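Local coordinates for putative peptidyl-arginine deiminase family protein (Campylobacter jejuni subsp. jejuni serotype O:2, PDB 6B10) that probably hydrolyses agmatine to N-carbamoylputrescine and ammonia, a step on the route to putrescine in polyamine biosynthesis, at residues 23-33 against 82-90; 147-158 against 207-217. All blocks are in the same frame, centred on the assembly; numbering follows the deposited sequence.

Contact 1. Residues 23-33 against 82-90; sequences MLSLPHEKSDW and DTNDTWIRD
The end of strand 19-25 and the loop that follows it grip the loop leading into helix 88-91, with Ser25 and Thr86 closest in backbone at the centre. The CB of Thr86 rests on Ser25 O at 3.2 Å, and its two branches split the work. CG2 lies against Leu26 O and the Pro27 ring, while Thr86 OG1, set between backbone N and carbonyl carbon (chi1 59°), takes the indole N-H of Trp33, NE1 to OG1 3.3 Å, tilted out of the ring plane. The same OG1 sits over one face of the Trp87 ring. Trp33 CZ2 and Trp87 CZ2 come within 3.8 Å, the six-membered rings meeting obliquely. In this family of the guanidine-modifying fold, Cys323, close to the C-terminus, is probably the nucleophilic cysteine; Trp87 touches it and so probably borders the active site. Farther out, His28 NE2 donates to Thr83 O at 2.8 Å, a bent bond (130° at the hydrogen) that comes in above the carbonyl plane. Ser25 OG reaches Asp85 O weakly at 3.3 Å and also touches the methyl of Thr83. Asp85 itself forms an Asx turn, its OD1 accepting from Trp87 N at 2.7 Å. On the strand side, Ile88 lays CG2 on Met23 O, 3.4 Å away, and Tyr44 of helix 37-52 packs on both Pro27 and Thr86.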
loop_
_atom_site.group_PDB
_atom_site.type_symbol
_atom_site.label_atom_id
_atom_site.label_comp_id
_atom_site.label_asym_id
_atom_site.label_seq_id
_atom_site.Cartn_x
_atom_site.Cartn_y
_atom_site.Cartn_z
ATOM N N MET A 23 -0.192 3.445 -9.889
ATOM C CA MET A 23 1.028 4.157 -10.203
ATOM C C MET A 23 2.227 3.456 -9.581
ATOM O O MET A 23 2.182 3.045 -8.424
ATOM C CB MET A 23 0.919 5.584 -9.697
ATOM C CG MET A 23 -0.323 6.296 -10.215
ATOM S SD MET A 23 -0.436 8.016 -9.707
ATOM C CE MET A 23 -0.397 7.870 -7.926
ATOM N N LEU A 24 3.289 3.312 -10.367
ATOM C CA LEU A 24 4.521 2.676 -9.920
ATOM C C LEU A 24 5.746 3.477 -10.365
ATOM O O LEU A 24 5.718 4.180 -11.379
ATOM C CB LEU A 24 4.620 1.252 -10.477
ATOM C CG LEU A 24 3.417 0.328 -10.232
ATOM C CD1 LEU A 24 2.476 0.321 -11.424
ATOM C CD2 LEU A 24 3.858 -1.098 -9.915
ATOM N N SER A 25 6.819 3.359 -9.594
ATOM C CA SER A 25 8.098 3.961 -9.938
ATOM C C SER A 25 9.082 2.856 -10.307
ATOM O O SER A 25 9.544 2.114 -9.443
ATOM C CB SER A 25 8.624 4.771 -8.760
ATOM O OG SER A 25 9.886 5.338 -9.063
ATOM N N LEU A 26 9.397 2.751 -11.597
ATOM C CA LEU A 26 10.275 1.694 -12.100
ATOM C C LEU A 26 11.652 1.663 -11.434
ATOM O O LEU A 26 12.218 2.713 -11.117
ATOM C CB LEU A 26 10.460 1.817 -13.612
ATOM C CG LEU A 26 9.242 1.504 -14.478
ATOM C CD1 LEU A 26 9.582 1.735 -15.939
ATOM C CD2 LEU A 26 8.747 0.077 -14.275
ATOM N N PRO A 27 12.183 0.449 -11.195
ATOM C CA PRO A 27 13.590 0.333 -10.827
ATOM C C PRO A 27 14.463 0.620 -12.040
ATOM O O PRO A 27 14.110 0.237 -13.151
ATOM C CB PRO A 27 13.737 -1.134 -10.397
ATOM C CG PRO A 27 12.351 -1.653 -10.230
ATOM C CD PRO A 27 11.505 -0.857 -11.169
ATOM N N HIS A 28 15.574 1.311 -11.826
ATOM C CA HIS A 28 16.520 1.599 -12.903
ATOM C C HIS A 28 17.947 1.363 -12.436
ATOM O O HIS A 28 18.213 1.285 -11.232
ATOM C CB HIS A 28 16.350 3.034 -13.426
ATOM C CG HIS A 28 16.257 4.075 -12.351
ATOM N ND1 HIS A 28 17.321 4.411 -11.541
ATOM C CD2 HIS A 28 15.229 4.868 -11.967
ATOM C CE1 HIS A 28 16.950 5.357 -10.698
ATOM N NE2 HIS A 28 15.684 5.653 -10.936
ATOM N N GLU A 29 18.858 1.255 -13.401
ATOM C CA GLU A 29 20.279 1.039 -13.127
ATOM C C GLU A 29 20.919 2.297 -12.545
ATOM O O GLU A 29 21.693 2.975 -13.215
ATOM C CB GLU A 29 21.011 0.628 -14.409
ATOM N N LYS A 30 20.583 2.592 -11.291
ATOM C CA LYS A 30 21.076 3.779 -10.586
ATOM C C LYS A 30 20.777 3.680 -9.091
ATOM O O LYS A 30 21.635 3.977 -8.261
ATOM C CB LYS A 30 20.455 5.056 -11.156
ATOM N N SER A 31 19.555 3.269 -8.759
ATOM C CA SER A 31 19.169 2.941 -7.384
ATOM C C SER A 31 19.827 1.623 -6.933
ATOM O O SER A 31 20.791 1.170 -7.551
ATOM C CB SER A 31 17.642 2.860 -7.297
ATOM O OG SER A 31 17.138 1.870 -8.180
ATOM N N ASP A 32 19.309 1.004 -5.870
ATOM C CA ASP A 32 19.913 -0.207 -5.302
ATOM C C ASP A 32 19.283 -1.507 -5.822
ATOM O O ASP A 32 19.158 -2.480 -5.077
ATOM C CB ASP A 32 19.825 -0.160 -3.771
ATOM C CG ASP A 32 20.489 1.077 -3.185
ATOM O OD1 ASP A 32 21.623 1.402 -3.598
ATOM O OD2 ASP A 32 19.881 1.719 -2.305
ATOM N N TRP A 33 18.902 -1.517 -7.100
ATOM C CA TRP A 33 18.381 -2.713 -7.765
ATOM C C TRP A 33 19.374 -3.255 -8.800
ATOM O O TRP A 33 19.046 -4.178 -9.552
ATOM C CB TRP A 33 17.050 -2.393 -8.462
ATOM C CG TRP A 33 15.896 -2.113 -7.533
ATOM C CD1 TRP A 33 15.412 -0.890 -7.171
ATOM C CD2 TRP A 33 15.071 -3.081 -6.872
ATOM N NE1 TRP A 33 14.344 -1.033 -6.321
ATOM C CE2 TRP A 33 14.113 -2.368 -6.121
ATOM C CE3 TRP A 33 15.052 -4.479 -6.838
ATOM C CZ2 TRP A 33 13.144 -3.008 -5.341
ATOM C CZ3 TRP A 33 14.089 -5.115 -6.062
ATOM C CH2 TRP A 33 13.147 -4.377 -5.326
ATOM N N ASP A 82 12.631 12.098 -12.928
ATOM C CA ASP A 82 13.762 11.501 -12.217
ATOM C C ASP A 82 13.343 11.024 -10.839
ATOM O O ASP A 82 12.449 11.595 -10.216
ATOM C CB ASP A 82 14.922 12.492 -12.086
ATOM C CG ASP A 82 15.604 12.775 -13.412
ATOM O OD1 ASP A 82 14.985 12.538 -14.472
ATOM O OD2 ASP A 82 16.763 13.241 -13.392
ATOM N N THR A 83 14.018 9.979 -10.368
ATOM C CA THR A 83 13.726 9.361 -9.076
ATOM C C THR A 83 14.813 8.343 -8.733
ATOM O O THR A 83 15.736 8.116 -9.517
ATOM C CB THR A 83 12.347 8.654 -9.087
ATOM O OG1 THR A 83 12.057 8.122 -7.786
ATOM C CG2 THR A 83 12.306 7.529 -10.130
ATOM N N ASN A 84 14.702 7.739 -7.556
ATOM C CA ASN A 84 15.508 6.565 -7.207
ATOM C C ASN A 84 14.691 5.533 -6.425
ATOM O O ASN A 84 14.620 4.370 -6.821
ATOM C CB ASN A 84 16.791 6.956 -6.457
ATOM C CG ASN A 84 16.548 7.941 -5.326
ATOM O OD1 ASN A 84 15.472 8.534 -5.214
ATOM N ND2 ASN A 84 17.554 8.119 -4.480
ATOM N N ASP A 85 14.066 5.971 -5.334
ATOM C CA ASP A 85 13.154 5.139 -4.554
ATOM C C ASP A 85 12.002 4.642 -5.437
ATOM O O ASP A 85 11.338 5.439 -6.103
ATOM C CB ASP A 85 12.602 5.959 -3.383
ATOM C CG ASP A 85 11.752 5.141 -2.424
ATOM O OD1 ASP A 85 11.554 3.931 -2.651
ATOM O OD2 ASP A 85 11.270 5.724 -1.431
ATOM N N THR A 86 11.787 3.327 -5.447
ATOM C CA THR A 86 10.682 2.723 -6.194
ATOM C C THR A 86 9.426 2.518 -5.331
ATOM O O THR A 86 8.348 2.223 -5.848
ATOM C CB THR A 86 11.091 1.362 -6.784
ATOM O OG1 THR A 86 11.491 0.480 -5.728
ATOM C CG2 THR A 86 12.234 1.531 -7.770
ATOM N N TRP A 87 9.566 2.667 -4.018
ATOM C CA TRP A 87 8.467 2.402 -3.103
ATOM C C TRP A 87 7.542 3.608 -3.051
ATOM O O TRP A 87 7.571 4.387 -2.108
ATOM C CB TRP A 87 9.003 2.041 -1.716
ATOM C CG TRP A 87 9.959 0.868 -1.737
ATOM C CD1 TRP A 87 11.278 0.883 -1.388
ATOM C CD2 TRP A 87 9.670 -0.478 -2.150
ATOM N NE1 TRP A 87 11.825 -0.368 -1.547
ATOM C CE2 TRP A 87 10.860 -1.222 -2.013
ATOM C CE3 TRP A 87 8.521 -1.125 -2.618
ATOM C CZ2 TRP A 87 10.935 -2.582 -2.325
ATOM C CZ3 TRP A 87 8.597 -2.481 -2.930
ATOM C CH2 TRP A 87 9.796 -3.191 -2.782
ATOM N N ILE A 88 6.721 3.747 -4.087
ATOM C CA ILE A 88 5.866 4.926 -4.246
ATOM C C ILE A 88 4.777 5.028 -3.167
ATOM O O ILE A 88 4.347 6.131 -2.834
ATOM C CB ILE A 88 5.259 5.010 -5.671
ATOM C CG1 ILE A 88 4.543 6.351 -5.882
ATOM C CG2 ILE A 88 4.298 3.865 -5.944
ATOM C CD1 ILE A 88 4.253 6.668 -7.333
ATOM N N ARG A 89 4.340 3.894 -2.617
ATOM C CA ARG A 89 3.420 3.891 -1.471
ATOM C C ARG A 89 3.949 4.751 -0.304
ATOM O O ARG A 89 3.167 5.372 0.417
ATOM C CB ARG A 89 3.169 2.445 -1.007
ATOM C CG ARG A 89 2.181 2.261 0.151
ATOM C CD ARG A 89 0.717 2.418 -0.234
ATOM N NE ARG A 89 0.341 1.621 -1.402
ATOM C CZ ARG A 89 -0.871 1.632 -1.960
ATOM N NH1 ARG A 89 -1.843 2.364 -1.439
ATOM N NH2 ARG A 89 -1.113 0.896 -3.037
ATOM N N ASP A 90 5.267 4.779 -0.111
ATOM C CA ASP A 90 5.870 5.611 0.939
ATOM C C ASP A 90 5.611 7.100 0.728
ATOM O O ASP A 90 5.235 7.806 1.665
ATOM C CB ASP A 90 7.392 5.408 1.016
ATOM C CG ASP A 90 7.790 4.080 1.634
ATOM O OD1 ASP A 90 7.080 3.592 2.541
ATOM O OD2 ASP A 90 8.839 3.539 1.226
#

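Contact 2. Residues 147-158 against 207-217; sequences GSIDFNGEGVML and HIDTLARFIDK
Asp150 reaches from strand 149-151 to strand 212-214 and spends both carboxylate oxygens there. Asp150 OD2 takes the backbone N-H of Phe214 at 2.7 Å, on its syn side but somewhat out of the carboxylate plane, nearly straight at 166°. Asp150 OD1 pairs with Arg213 NE, also at 2.7 Å, in a salt bridge whose carboxylate and guanidinium planes stand 78° apart; a water links this oxygen to Phe214 O. Arg213 has its other nitrogens engaged as well, NH2 with Glu15 and NH1 with the carbonyls of Ala271 and Phe273. Asn152 uses both ends of its amide: ND2 donates to a lone pair of Lys217 O at 3.2 Å, and OD1 accepts from Glu154 N and Val156 N on opposite faces, the former closing an Asx turn. Asn152 CB lies over the face of the Phe214 ring in a CH-pi contact, 3.4 Å from the centroid. At the other end Gly147 O receives Asp209 N at 3.2 Å, a second water joins Ser148 O to Ile208 N (weakly), Asp209 OD2 turns to His322, and buried His207 ND1 has no partner in the model. The beta hairpin 149-160 lies against strand 212-216, Leu158 and Phe214 packing on Ile220 of strand 219-224, Leu158 and Ile208 touching Ile192 and Leu194 of strand 190-194.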
loop_
_atom_site.group_PDB
_atom_site.type_symbol
_atom_site.label_atom_id
_atom_site.label_comp_id
_atom_site.label_asym_id
_atom_site.label_seq_id
_atom_site.Cartn_x
_atom_site.Cartn_y
_atom_site.Cartn_z
ATOM N N GLY A 147 1.887 3.434 3.377
ATOM C CA GLY A 147 1.877 2.097 3.970
ATOM C C GLY A 147 1.643 2.044 5.472
ATOM O O GLY A 147 1.452 0.963 6.024
ATOM N N SER A 148 1.641 3.192 6.150
ATOM C CA SER A 148 1.436 3.205 7.595
ATOM C C SER A 148 -0.036 3.337 8.022
ATOM O O SER A 148 -0.332 3.266 9.214
ATOM C CB SER A 148 2.281 4.309 8.237
ATOM O OG SER A 148 1.677 5.567 8.041
ATOM N N ILE A 149 -0.949 3.497 7.058
ATOM C CA ILE A 149 -2.383 3.652 7.345
ATOM C C ILE A 149 -3.239 2.778 6.422
ATOM O O ILE A 149 -2.835 2.473 5.307
ATOM C CB ILE A 149 -2.839 5.126 7.208
ATOM C CG1 ILE A 149 -2.400 5.707 5.857
ATOM C CG2 ILE A 149 -2.273 5.952 8.357
ATOM C CD1 ILE A 149 -2.926 7.094 5.559
ATOM N N ASP A 150 -4.419 2.387 6.904
ATOM C CA ASP A 150 -5.345 1.537 6.150
ATOM C C ASP A 150 -6.791 1.909 6.536
ATOM O O ASP A 150 -7.101 2.019 7.721
ATOM C CB ASP A 150 -5.039 0.070 6.470
ATOM C CG ASP A 150 -5.709 -0.897 5.522
ATOM O OD1 ASP A 150 -5.155 -1.159 4.439
ATOM O OD2 ASP A 150 -6.785 -1.425 5.873
ATOM N N PHE A 151 -7.663 2.105 5.547
ATOM C CA PHE A 151 -9.028 2.605 5.786
ATOM C C PHE A 151 -10.108 1.592 5.422
ATOM O O PHE A 151 -9.957 0.836 4.463
ATOM C CB PHE A 151 -9.277 3.854 4.961
ATOM C CG PHE A 151 -8.342 4.979 5.266
ATOM C CD1 PHE A 151 -8.534 5.766 6.386
ATOM C CD2 PHE A 151 -7.273 5.255 4.428
ATOM C CE1 PHE A 151 -7.684 6.810 6.668
ATOM C CE2 PHE A 151 -6.410 6.296 4.709
ATOM C CZ PHE A 151 -6.620 7.078 5.831
ATOM N N ASN A 152 -11.207 1.595 6.170
ATOM C CA ASN A 152 -12.339 0.743 5.843
ATOM C C ASN A 152 -13.418 1.488 5.066
ATOM O O ASN A 152 -14.382 0.880 4.622
ATOM C CB ASN A 152 -12.911 0.057 7.096
ATOM C CG ASN A 152 -13.847 0.944 7.903
ATOM O OD1 ASN A 152 -13.763 2.174 7.867
ATOM N ND2 ASN A 152 -14.744 0.309 8.652
ATOM N N GLY A 153 -13.239 2.799 4.899
ATOM C CA GLY A 153 -14.212 3.648 4.206
ATOM C C GLY A 153 -15.479 3.991 4.984
ATOM O O GLY A 153 -16.443 4.481 4.400
ATOM N N GLU A 154 -15.488 3.735 6.287
ATOM C CA GLU A 154 -16.625 4.070 7.144
ATOM C C GLU A 154 -16.146 4.932 8.314
ATOM O O GLU A 154 -16.787 4.973 9.358
ATOM C CB GLU A 154 -17.296 2.804 7.686
ATOM C CG GLU A 154 -17.774 1.828 6.627
ATOM C CD GLU A 154 -18.901 2.371 5.766
ATOM O OE1 GLU A 154 -19.814 3.031 6.306
ATOM O OE2 GLU A 154 -18.879 2.127 4.542
ATOM N N GLY A 155 -15.020 5.618 8.129
ATOM C CA GLY A 155 -14.476 6.490 9.155
ATOM C C GLY A 155 -13.489 5.830 10.095
ATOM O O GLY A 155 -13.021 6.464 11.046
ATOM N N VAL A 156 -13.158 4.568 9.846
ATOM C CA VAL A 156 -12.205 3.870 10.690
ATOM C C VAL A 156 -10.867 3.751 9.969
ATOM O O VAL A 156 -10.823 3.478 8.763
ATOM C CB VAL A 156 -12.714 2.470 11.101
ATOM C CG1 VAL A 156 -11.786 1.847 12.130
ATOM C CG2 VAL A 156 -14.126 2.551 11.669
ATOM N N MET A 157 -9.782 3.946 10.714
ATOM C CA MET A 157 -8.435 3.776 10.182
ATOM C C MET A 157 -7.623 2.858 11.080
ATOM O O MET A 157 -7.723 2.919 12.300
ATOM C CB MET A 157 -7.711 5.119 10.047
ATOM C CG MET A 157 -6.328 5.008 9.406
ATOM S SD MET A 157 -5.447 6.577 9.323
ATOM C CE MET A 157 -4.872 6.714 11.013
ATOM N N LEU A 158 -6.795 2.036 10.451
ATOM C CA LEU A 158 -5.953 1.075 11.126
ATOM C C LEU A 158 -4.516 1.574 11.002
ATOM O O LEU A 158 -4.113 2.067 9.950
ATOM C CB LEU A 158 -6.135 -0.278 10.434
ATOM C CG LEU A 158 -5.797 -1.612 11.078
ATOM C CD1 LEU A 158 -6.439 -1.766 12.446
ATOM C CD2 LEU A 158 -6.235 -2.738 10.144
ATOM N N HIS A 207 5.284 -0.682 9.101
ATOM C CA HIS A 207 4.084 -0.421 8.294
ATOM C C HIS A 207 2.929 -1.367 8.591
ATOM O O HIS A 207 3.098 -2.583 8.588
ATOM C CB HIS A 207 4.404 -0.532 6.808
ATOM C CG HIS A 207 5.236 0.589 6.269
ATOM N ND1 HIS A 207 5.071 1.901 6.661
ATOM C CD2 HIS A 207 6.213 0.597 5.333
ATOM C CE1 HIS A 207 5.925 2.666 6.002
ATOM N NE2 HIS A 207 6.630 1.899 5.190
ATOM N N ILE A 208 1.747 -0.795 8.802
ATOM C CA ILE A 208 0.538 -1.568 9.028
ATOM C C ILE A 208 0.196 -2.458 7.828
ATOM O O ILE A 208 -0.404 -3.524 8.008
ATOM C CB ILE A 208 -0.667 -0.655 9.371
ATOM C CG1 ILE A 208 -1.773 -1.446 10.085
ATOM C CG2 ILE A 208 -1.228 0.028 8.132
ATOM C CD1 ILE A 208 -1.412 -1.847 11.500
ATOM N N ASP A 209 0.598 -2.054 6.616
ATOM C CA ASP A 209 0.301 -2.859 5.431
ATOM C C ASP A 209 1.166 -4.124 5.300
ATOM O O ASP A 209 1.043 -4.844 4.315
ATOM C CB ASP A 209 0.319 -2.011 4.145
ATOM C CG ASP A 209 1.729 -1.607 3.697
ATOM O OD1 ASP A 209 2.691 -1.753 4.474
ATOM O OD2 ASP A 209 1.868 -1.146 2.548
ATOM N N THR A 210 2.028 -4.399 6.288
ATOM C CA THR A 210 2.703 -5.694 6.376
ATOM C C THR A 210 2.007 -6.616 7.378
ATOM O O THR A 210 2.323 -7.797 7.449
ATOM C CB THR A 210 4.183 -5.563 6.795
ATOM O OG1 THR A 210 4.260 -5.067 8.130
ATOM C CG2 THR A 210 4.943 -4.618 5.864
ATOM N N LEU A 211 1.056 -6.079 8.134
ATOM C CA LEU A 211 0.452 -6.793 9.252
ATOM C C LEU A 211 -1.044 -7.032 9.123
ATOM O O LEU A 211 -1.511 -8.140 9.387
ATOM C CB LEU A 211 0.692 -6.012 10.544
ATOM C CG LEU A 211 2.127 -5.971 11.058
ATOM C CD1 LEU A 211 2.207 -5.032 12.245
ATOM C CD2 LEU A 211 2.590 -7.368 11.441
ATOM N N ALA A 212 -1.791 -5.990 8.759
ATOM C CA ALA A 212 -3.255 -6.040 8.811
ATOM C C ALA A 212 -3.879 -5.039 7.859
ATOM O O ALA A 212 -3.383 -3.924 7.724
ATOM C CB ALA A 212 -3.742 -5.776 10.231
ATOM N N ARG A 213 -4.985 -5.442 7.237
ATOM C CA ARG A 213 -5.629 -4.687 6.177
ATOM C C ARG A 213 -7.131 -4.938 6.202
ATOM O O ARG A 213 -7.554 -6.081 6.354
ATOM C CB ARG A 213 -5.142 -5.164 4.798
ATOM C CG ARG A 213 -3.643 -5.151 4.537
ATOM C CD ARG A 213 -3.095 -3.755 4.282
ATOM N NE ARG A 213 -3.746 -3.111 3.149
ATOM C CZ ARG A 213 -3.453 -3.320 1.865
ATOM N NH1 ARG A 213 -2.504 -4.171 1.494
ATOM N NH2 ARG A 213 -4.140 -2.682 0.932
ATOM N N PHE A 214 -7.935 -3.895 6.027
ATOM C CA PHE A 214 -9.341 -4.095 5.709
ATOM C C PHE A 214 -9.472 -4.654 4.297
ATOM O O PHE A 214 -8.800 -4.186 3.366
ATOM C CB PHE A 214 -10.131 -2.788 5.786
ATOM C CG PHE A 214 -10.320 -2.278 7.179
ATOM C CD1 PHE A 214 -11.251 -2.869 8.020
ATOM C CD2 PHE A 214 -9.572 -1.210 7.654
ATOM C CE1 PHE A 214 -11.430 -2.404 9.314
ATOM C CE2 PHE A 214 -9.747 -0.737 8.943
ATOM C CZ PHE A 214 -10.678 -1.338 9.772
ATOM N N ILE A 215 -10.352 -5.639 4.143
ATOM C CA ILE A 215 -10.698 -6.166 2.824
ATOM C C ILE A 215 -12.149 -5.867 2.442
ATOM O O ILE A 215 -12.507 -5.928 1.266
ATOM C CB ILE A 215 -10.411 -7.675 2.718
ATOM C CG1 ILE A 215 -11.238 -8.482 3.721
ATOM C CG2 ILE A 215 -8.931 -7.923 2.923
ATOM C CD1 ILE A 215 -11.054 -9.975 3.588
ATOM N N ASP A 216 -12.986 -5.590 3.441
ATOM C CA ASP A 216 -14.254 -4.897 3.224
ATOM C C ASP A 216 -14.554 -4.078 4.477
ATOM O O ASP A 216 -13.735 -4.053 5.400
ATOM C CB ASP A 216 -15.384 -5.865 2.816
ATOM C CG ASP A 216 -15.760 -6.873 3.904
ATOM O OD1 ASP A 216 -15.721 -6.565 5.112
ATOM O OD2 ASP A 216 -16.132 -7.993 3.530
ATOM N N LYS A 217 -15.688 -3.381 4.507
ATOM C CA LYS A 217 -15.986 -2.473 5.615
ATOM C C LYS A 217 -16.085 -3.185 6.966
ATOM O O LYS A 217 -15.922 -2.549 7.998
ATOM C CB LYS A 217 -17.281 -1.689 5.365
ATOM C CG LYS A 217 -18.559 -2.509 5.497
ATOM C CD LYS A 217 -19.770 -1.679 5.097
ATOM C CE LYS A 217 -21.063 -2.396 5.429
ATOM N NZ LYS A 217 -22.248 -1.660 4.906
HETATM O O HOH W 1 1.647 1.770 10.435
HETATM O O HOH W 2 -7.033 -2.233 2.592
#

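How the contacts relate
Contacts 1 and 2 have centres 24 Å apart, on opposite sides of the chain's centre, yet their inner ends meet. Asp90 OD1 lies 3.2 Å from His207 NE2, a weak hydrogen bond, and Arg89 CG packs 3.4 Å from Gly147 N. Two outside residues tie them further: His322 gives its carbonyl to Arg89 and its ring ND1 to Asp209, while Glu15 binds Arg213 and makes a long, weak ion pair with Arg89. This junction, with Cys323 beside Trp87, probably lies at the active-site cleft of the guanidine-modifying fold. The potassium ion, held at Phe91, Asp106 and Phe107, is about 9 Å from the Ile88 side chain and about 11 Å from that of Ile149.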